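PDB 1M1S: WR4 from Caenorhabditis elegans, which is of unknown function but, as a sperm-specific relative of the major sperm protein, may play a part in nematode sperm. Local coordinates for residues Pro77-Val89 against Phe100-Ile114. Sequence-based numbering, arbitrary orientation.
Sequences PKEDKIVIQYAEV and FKAGAQQGEIIVKLI
Tyr86 lays its ring across the backbone of Gly107, filling the hollow its missing side chain leaves: a CB built on Gly107 would lie only 2.1 Å from Tyr86 OH. Gly107 CA sits 4.0 Å from the centroid of the Tyr86 ring and 28° off its normal, a CH-pi contact over one face. With CG between its own backbone N and carbonyl carbon (chi1 55°), the tyrosine folds over the neighbouring strand instead of standing up from its own. Ile109 CD1 closes in at the ring edge, 4.0 Å from Tyr86 CE2, and a water joins Tyr86 OH to Gln106 O. An alanine in place of Tyr86 would probably uncover the Gly107 backbone, leave Ile109 CD1 without its aromatic neighbour and break the water link.

Farther along this face, bumps alternate between strands: Ile84 CD1 meets Val111 CG2 at 3.9 Å, and the methyl tips of Ile82 CD1 and Leu113 CD1 approach to 3.6 Å. Val43, Val53 and Tyr20 extend this apolar layer. On the other face, Val83 CG1 fits against Glu108 CB at 3.5 Å, while Val83 CG2 rests beside Ile110 CG1. Past the strand pairing, Phe100 turns its ring edge to Tyr86 CA, 4.0 Å from Phe100 CZ.

Paired amide-carbonyl bonds fix the register at Asp80-Leu113, Ile82-Val111 and Ile84-Ile109; Gln106 N to Tyr86 O, 2.8 Å and nearly straight, holds the incoming loop. Strand axes at 154° define a twisted antiparallel pair, in which strand 79-89 lies between 38-45 and 107-115, as expected of the immunoglobulin-like beta-sandwich of major sperm protein domains.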
# COMPACT_ATOMS: atom_id res chain seq x y z
N PRO A 77 -13.08 -12.25 13.13
CA PRO A 77 -11.64 -12.31 13.40
C PRO A 77 -10.92 -13.25 12.41
O PRO A 77 -10.98 -14.48 12.54
CB PRO A 77 -11.57 -12.88 14.83
CG PRO A 77 -12.82 -13.66 14.95
CD PRO A 77 -13.82 -12.73 14.31
N LYS A 78 -10.28 -12.67 11.40
CA LYS A 78 -9.53 -13.43 10.41
C LYS A 78 -8.35 -12.62 9.91
O LYS A 78 -8.14 -11.49 10.31
CB LYS A 78 -10.41 -13.86 9.23
CG LYS A 78 -10.84 -12.74 8.33
CD LYS A 78 -11.68 -13.26 7.18
CE LYS A 78 -10.90 -13.40 5.86
NZ LYS A 78 -9.82 -14.42 5.84
N GLU A 79 -7.57 -13.23 9.03
CA GLU A 79 -6.43 -12.58 8.46
C GLU A 79 -6.71 -12.26 6.99
O GLU A 79 -7.42 -13.02 6.30
CB GLU A 79 -5.21 -13.47 8.65
CG GLU A 79 -4.90 -13.69 10.14
CD GLU A 79 -3.65 -14.52 10.40
OE1 GLU A 79 -2.93 -14.89 9.44
OE2 GLU A 79 -3.40 -14.82 11.60
N ASP A 80 -6.20 -11.11 6.55
CA ASP A 80 -6.35 -10.65 5.17
C ASP A 80 -5.05 -9.98 4.75
O ASP A 80 -4.13 -9.85 5.56
CB ASP A 80 -7.50 -9.66 5.08
CG ASP A 80 -8.83 -10.34 5.09
OD1 ASP A 80 -9.17 -10.96 4.07
OD2 ASP A 80 -9.53 -10.29 6.12
N LYS A 81 -4.95 -9.56 3.49
CA LYS A 81 -3.71 -8.91 3.06
C LYS A 81 -3.91 -7.76 2.07
O LYS A 81 -4.96 -7.64 1.43
CB LYS A 81 -2.75 -9.91 2.43
CG LYS A 81 -3.30 -10.56 1.17
CD LYS A 81 -2.27 -11.37 0.46
CE LYS A 81 -2.94 -12.23 -0.56
NZ LYS A 81 -1.89 -12.80 -1.40
N ILE A 82 -2.86 -6.96 1.92
CA ILE A 82 -2.83 -5.83 1.01
C ILE A 82 -1.54 -6.01 0.23
O ILE A 82 -0.49 -6.29 0.82
CB ILE A 82 -2.72 -4.49 1.78
CG1 ILE A 82 -4.11 -3.98 2.14
CG2 ILE A 82 -1.94 -3.45 0.98
CD1 ILE A 82 -4.04 -2.85 3.08
N VAL A 83 -1.61 -5.92 -1.10
CA VAL A 83 -0.41 -6.07 -1.89
C VAL A 83 -0.11 -4.75 -2.55
O VAL A 83 -0.91 -4.26 -3.35
CB VAL A 83 -0.55 -7.17 -2.99
CG1 VAL A 83 0.77 -7.36 -3.70
CG2 VAL A 83 -0.93 -8.48 -2.37
N ILE A 84 1.03 -4.16 -2.21
CA ILE A 84 1.40 -2.89 -2.80
C ILE A 84 2.35 -3.17 -3.94
O ILE A 84 3.38 -3.82 -3.75
CB ILE A 84 2.09 -1.94 -1.79
CG1 ILE A 84 1.19 -1.74 -0.58
CG2 ILE A 84 2.34 -0.57 -2.42
CD1 ILE A 84 1.94 -1.26 0.57
N GLN A 85 1.95 -2.78 -5.15
CA GLN A 85 2.79 -2.94 -6.33
C GLN A 85 3.39 -1.57 -6.59
O GLN A 85 2.76 -0.56 -6.26
CB GLN A 85 1.97 -3.35 -7.55
CG GLN A 85 1.23 -4.69 -7.43
CD GLN A 85 0.75 -5.21 -8.77
OE1 GLN A 85 0.39 -4.44 -9.66
NE2 GLN A 85 0.76 -6.54 -8.94
N TYR A 86 4.61 -1.52 -7.13
CA TYR A 86 5.24 -0.23 -7.44
C TYR A 86 5.87 -0.21 -8.82
O TYR A 86 5.97 -1.24 -9.47
CB TYR A 86 6.27 0.22 -6.39
CG TYR A 86 7.36 -0.78 -6.11
CD1 TYR A 86 8.56 -0.80 -6.85
CD2 TYR A 86 7.19 -1.72 -5.10
CE1 TYR A 86 9.55 -1.76 -6.59
CE2 TYR A 86 8.16 -2.66 -4.82
CZ TYR A 86 9.32 -2.69 -5.56
OH TYR A 86 10.21 -3.69 -5.30
N ALA A 87 6.31 0.96 -9.24
CA ALA A 87 6.92 1.08 -10.54
C ALA A 87 7.69 2.37 -10.52
O ALA A 87 7.30 3.28 -9.81
CB ALA A 87 5.84 1.16 -11.59
N GLU A 88 8.77 2.46 -11.29
CA GLU A 88 9.55 3.69 -11.37
C GLU A 88 8.90 4.60 -12.37
O GLU A 88 8.40 4.14 -13.39
CB GLU A 88 10.95 3.38 -11.82
CG GLU A 88 11.76 2.81 -10.72
CD GLU A 88 12.83 1.89 -11.23
OE1 GLU A 88 13.31 2.11 -12.37
OE2 GLU A 88 13.18 0.93 -10.50
N VAL A 89 8.88 5.90 -12.09
CA VAL A 89 8.24 6.83 -13.01
C VAL A 89 9.03 8.13 -13.21
O VAL A 89 9.67 8.64 -12.27
CB VAL A 89 6.79 7.18 -12.53
CG1 VAL A 89 5.90 5.94 -12.56
CG2 VAL A 89 6.79 7.80 -11.15
N PHE A 100 0.53 1.17 -14.35
CA PHE A 100 -0.15 -0.07 -13.93
C PHE A 100 -1.15 -0.55 -14.98
O PHE A 100 -1.29 -1.75 -15.19
CB PHE A 100 -0.81 0.10 -12.55
CG PHE A 100 0.18 0.40 -11.46
CD1 PHE A 100 0.20 1.66 -10.85
CD2 PHE A 100 1.15 -0.54 -11.11
CE1 PHE A 100 1.18 2.00 -9.91
CE2 PHE A 100 2.14 -0.22 -10.16
CZ PHE A 100 2.15 1.06 -9.56
N LYS A 101 -1.81 0.40 -15.64
CA LYS A 101 -2.75 0.12 -16.74
C LYS A 101 -1.86 -0.39 -17.88
O LYS A 101 -2.36 -0.92 -18.89
CB LYS A 101 -3.42 1.43 -17.19
CG LYS A 101 -4.53 1.98 -16.29
CD LYS A 101 -5.07 3.30 -16.84
CE LYS A 101 -6.44 3.62 -16.26
NZ LYS A 101 -6.93 4.94 -16.69
N ALA A 102 -0.56 -0.15 -17.71
CA ALA A 102 0.50 -0.51 -18.66
C ALA A 102 1.15 -1.86 -18.37
O ALA A 102 1.86 -2.39 -19.23
CB ALA A 102 1.58 0.57 -18.66
N GLY A 103 0.96 -2.38 -17.16
CA GLY A 103 1.57 -3.66 -16.82
C GLY A 103 3.04 -3.45 -16.48
O GLY A 103 3.91 -4.25 -16.82
N ALA A 104 3.30 -2.37 -15.76
CA ALA A 104 4.66 -2.03 -15.39
C ALA A 104 5.08 -2.25 -13.93
O ALA A 104 6.08 -1.69 -13.47
CB ALA A 104 4.98 -0.61 -15.85
N GLN A 105 4.32 -3.05 -13.19
CA GLN A 105 4.70 -3.35 -11.81
C GLN A 105 6.12 -3.94 -11.77
O GLN A 105 6.47 -4.83 -12.57
CB GLN A 105 3.70 -4.33 -11.17
CG GLN A 105 3.47 -5.64 -11.93
CD GLN A 105 2.43 -5.50 -13.01
OE1 GLN A 105 2.60 -4.75 -13.97
NE2 GLN A 105 1.33 -6.23 -12.86
N GLN A 106 6.95 -3.41 -10.87
CA GLN A 106 8.35 -3.84 -10.73
C GLN A 106 8.59 -4.57 -9.41
O GLN A 106 9.70 -4.99 -9.12
CB GLN A 106 9.28 -2.63 -10.78
CG GLN A 106 9.37 -1.92 -12.12
CD GLN A 106 10.01 -0.55 -11.99
OE1 GLN A 106 10.70 -0.25 -11.01
NE2 GLN A 106 9.73 0.32 -12.96
N GLY A 107 7.55 -4.66 -8.59
CA GLY A 107 7.69 -5.35 -7.32
C GLY A 107 6.47 -5.19 -6.42
O GLY A 107 5.66 -4.29 -6.62
N GLU A 108 6.34 -6.07 -5.44
CA GLU A 108 5.21 -6.02 -4.53
C GLU A 108 5.56 -6.44 -3.11
O GLU A 108 6.35 -7.36 -2.90
CB GLU A 108 4.02 -6.86 -5.03
CG GLU A 108 4.38 -8.20 -5.69
CD GLU A 108 3.17 -9.10 -5.99
OE1 GLU A 108 2.90 -9.99 -5.15
OE2 GLU A 108 2.54 -8.97 -7.08
N ILE A 109 4.98 -5.71 -2.16
CA ILE A 109 5.14 -5.97 -0.74
C ILE A 109 3.75 -6.40 -0.25
O ILE A 109 2.73 -5.90 -0.75
CB ILE A 109 5.64 -4.70 -0.01
CG1 ILE A 109 7.17 -4.66 0.06
CG2 ILE A 109 5.11 -4.66 1.40
CD1 ILE A 109 7.88 -4.51 -1.25
N ILE A 110 3.70 -7.35 0.68
CA ILE A 110 2.44 -7.87 1.22
C ILE A 110 2.22 -7.44 2.66
O ILE A 110 2.89 -7.93 3.56
CB ILE A 110 2.39 -9.46 1.18
CG1 ILE A 110 2.18 -9.95 -0.25
CG2 ILE A 110 1.28 -10.03 2.06
CD1 ILE A 110 2.19 -11.47 -0.40
N VAL A 111 1.30 -6.52 2.89
CA VAL A 111 1.03 -6.13 4.27
C VAL A 111 -0.06 -7.06 4.82
O VAL A 111 -1.15 -7.19 4.24
CB VAL A 111 0.57 -4.68 4.35
CG1 VAL A 111 0.53 -4.21 5.81
CG2 VAL A 111 1.47 -3.81 3.47
N LYS A 112 0.27 -7.76 5.91
CA LYS A 112 -0.67 -8.67 6.54
C LYS A 112 -1.66 -7.85 7.33
O LYS A 112 -1.32 -6.78 7.81
CB LYS A 112 0.06 -9.59 7.51
CG LYS A 112 1.31 -10.25 6.98
CD LYS A 112 1.81 -11.28 8.00
CE LYS A 112 2.68 -12.34 7.36
NZ LYS A 112 2.80 -13.59 8.16
N LEU A 113 -2.89 -8.32 7.42
CA LEU A 113 -3.92 -7.63 8.20
C LEU A 113 -4.63 -8.69 9.07
O LEU A 113 -5.52 -9.42 8.60
CB LEU A 113 -4.88 -6.86 7.28
CG LEU A 113 -4.32 -5.76 6.36
CD1 LEU A 113 -5.41 -5.22 5.45
CD2 LEU A 113 -3.66 -4.63 7.16
N ILE A 114 -4.18 -8.80 10.32
CA ILE A 114 -4.72 -9.76 11.29
C ILE A 114 -5.73 -9.08 12.19
O ILE A 114 -5.39 -8.16 12.93
CB ILE A 114 -3.60 -10.34 12.20
CG1 ILE A 114 -2.47 -10.95 11.38
CG2 ILE A 114 -4.21 -11.37 13.13
CD1 ILE A 114 -1.20 -11.27 12.20
O HOH W 1 12.05 -3.53 -7.52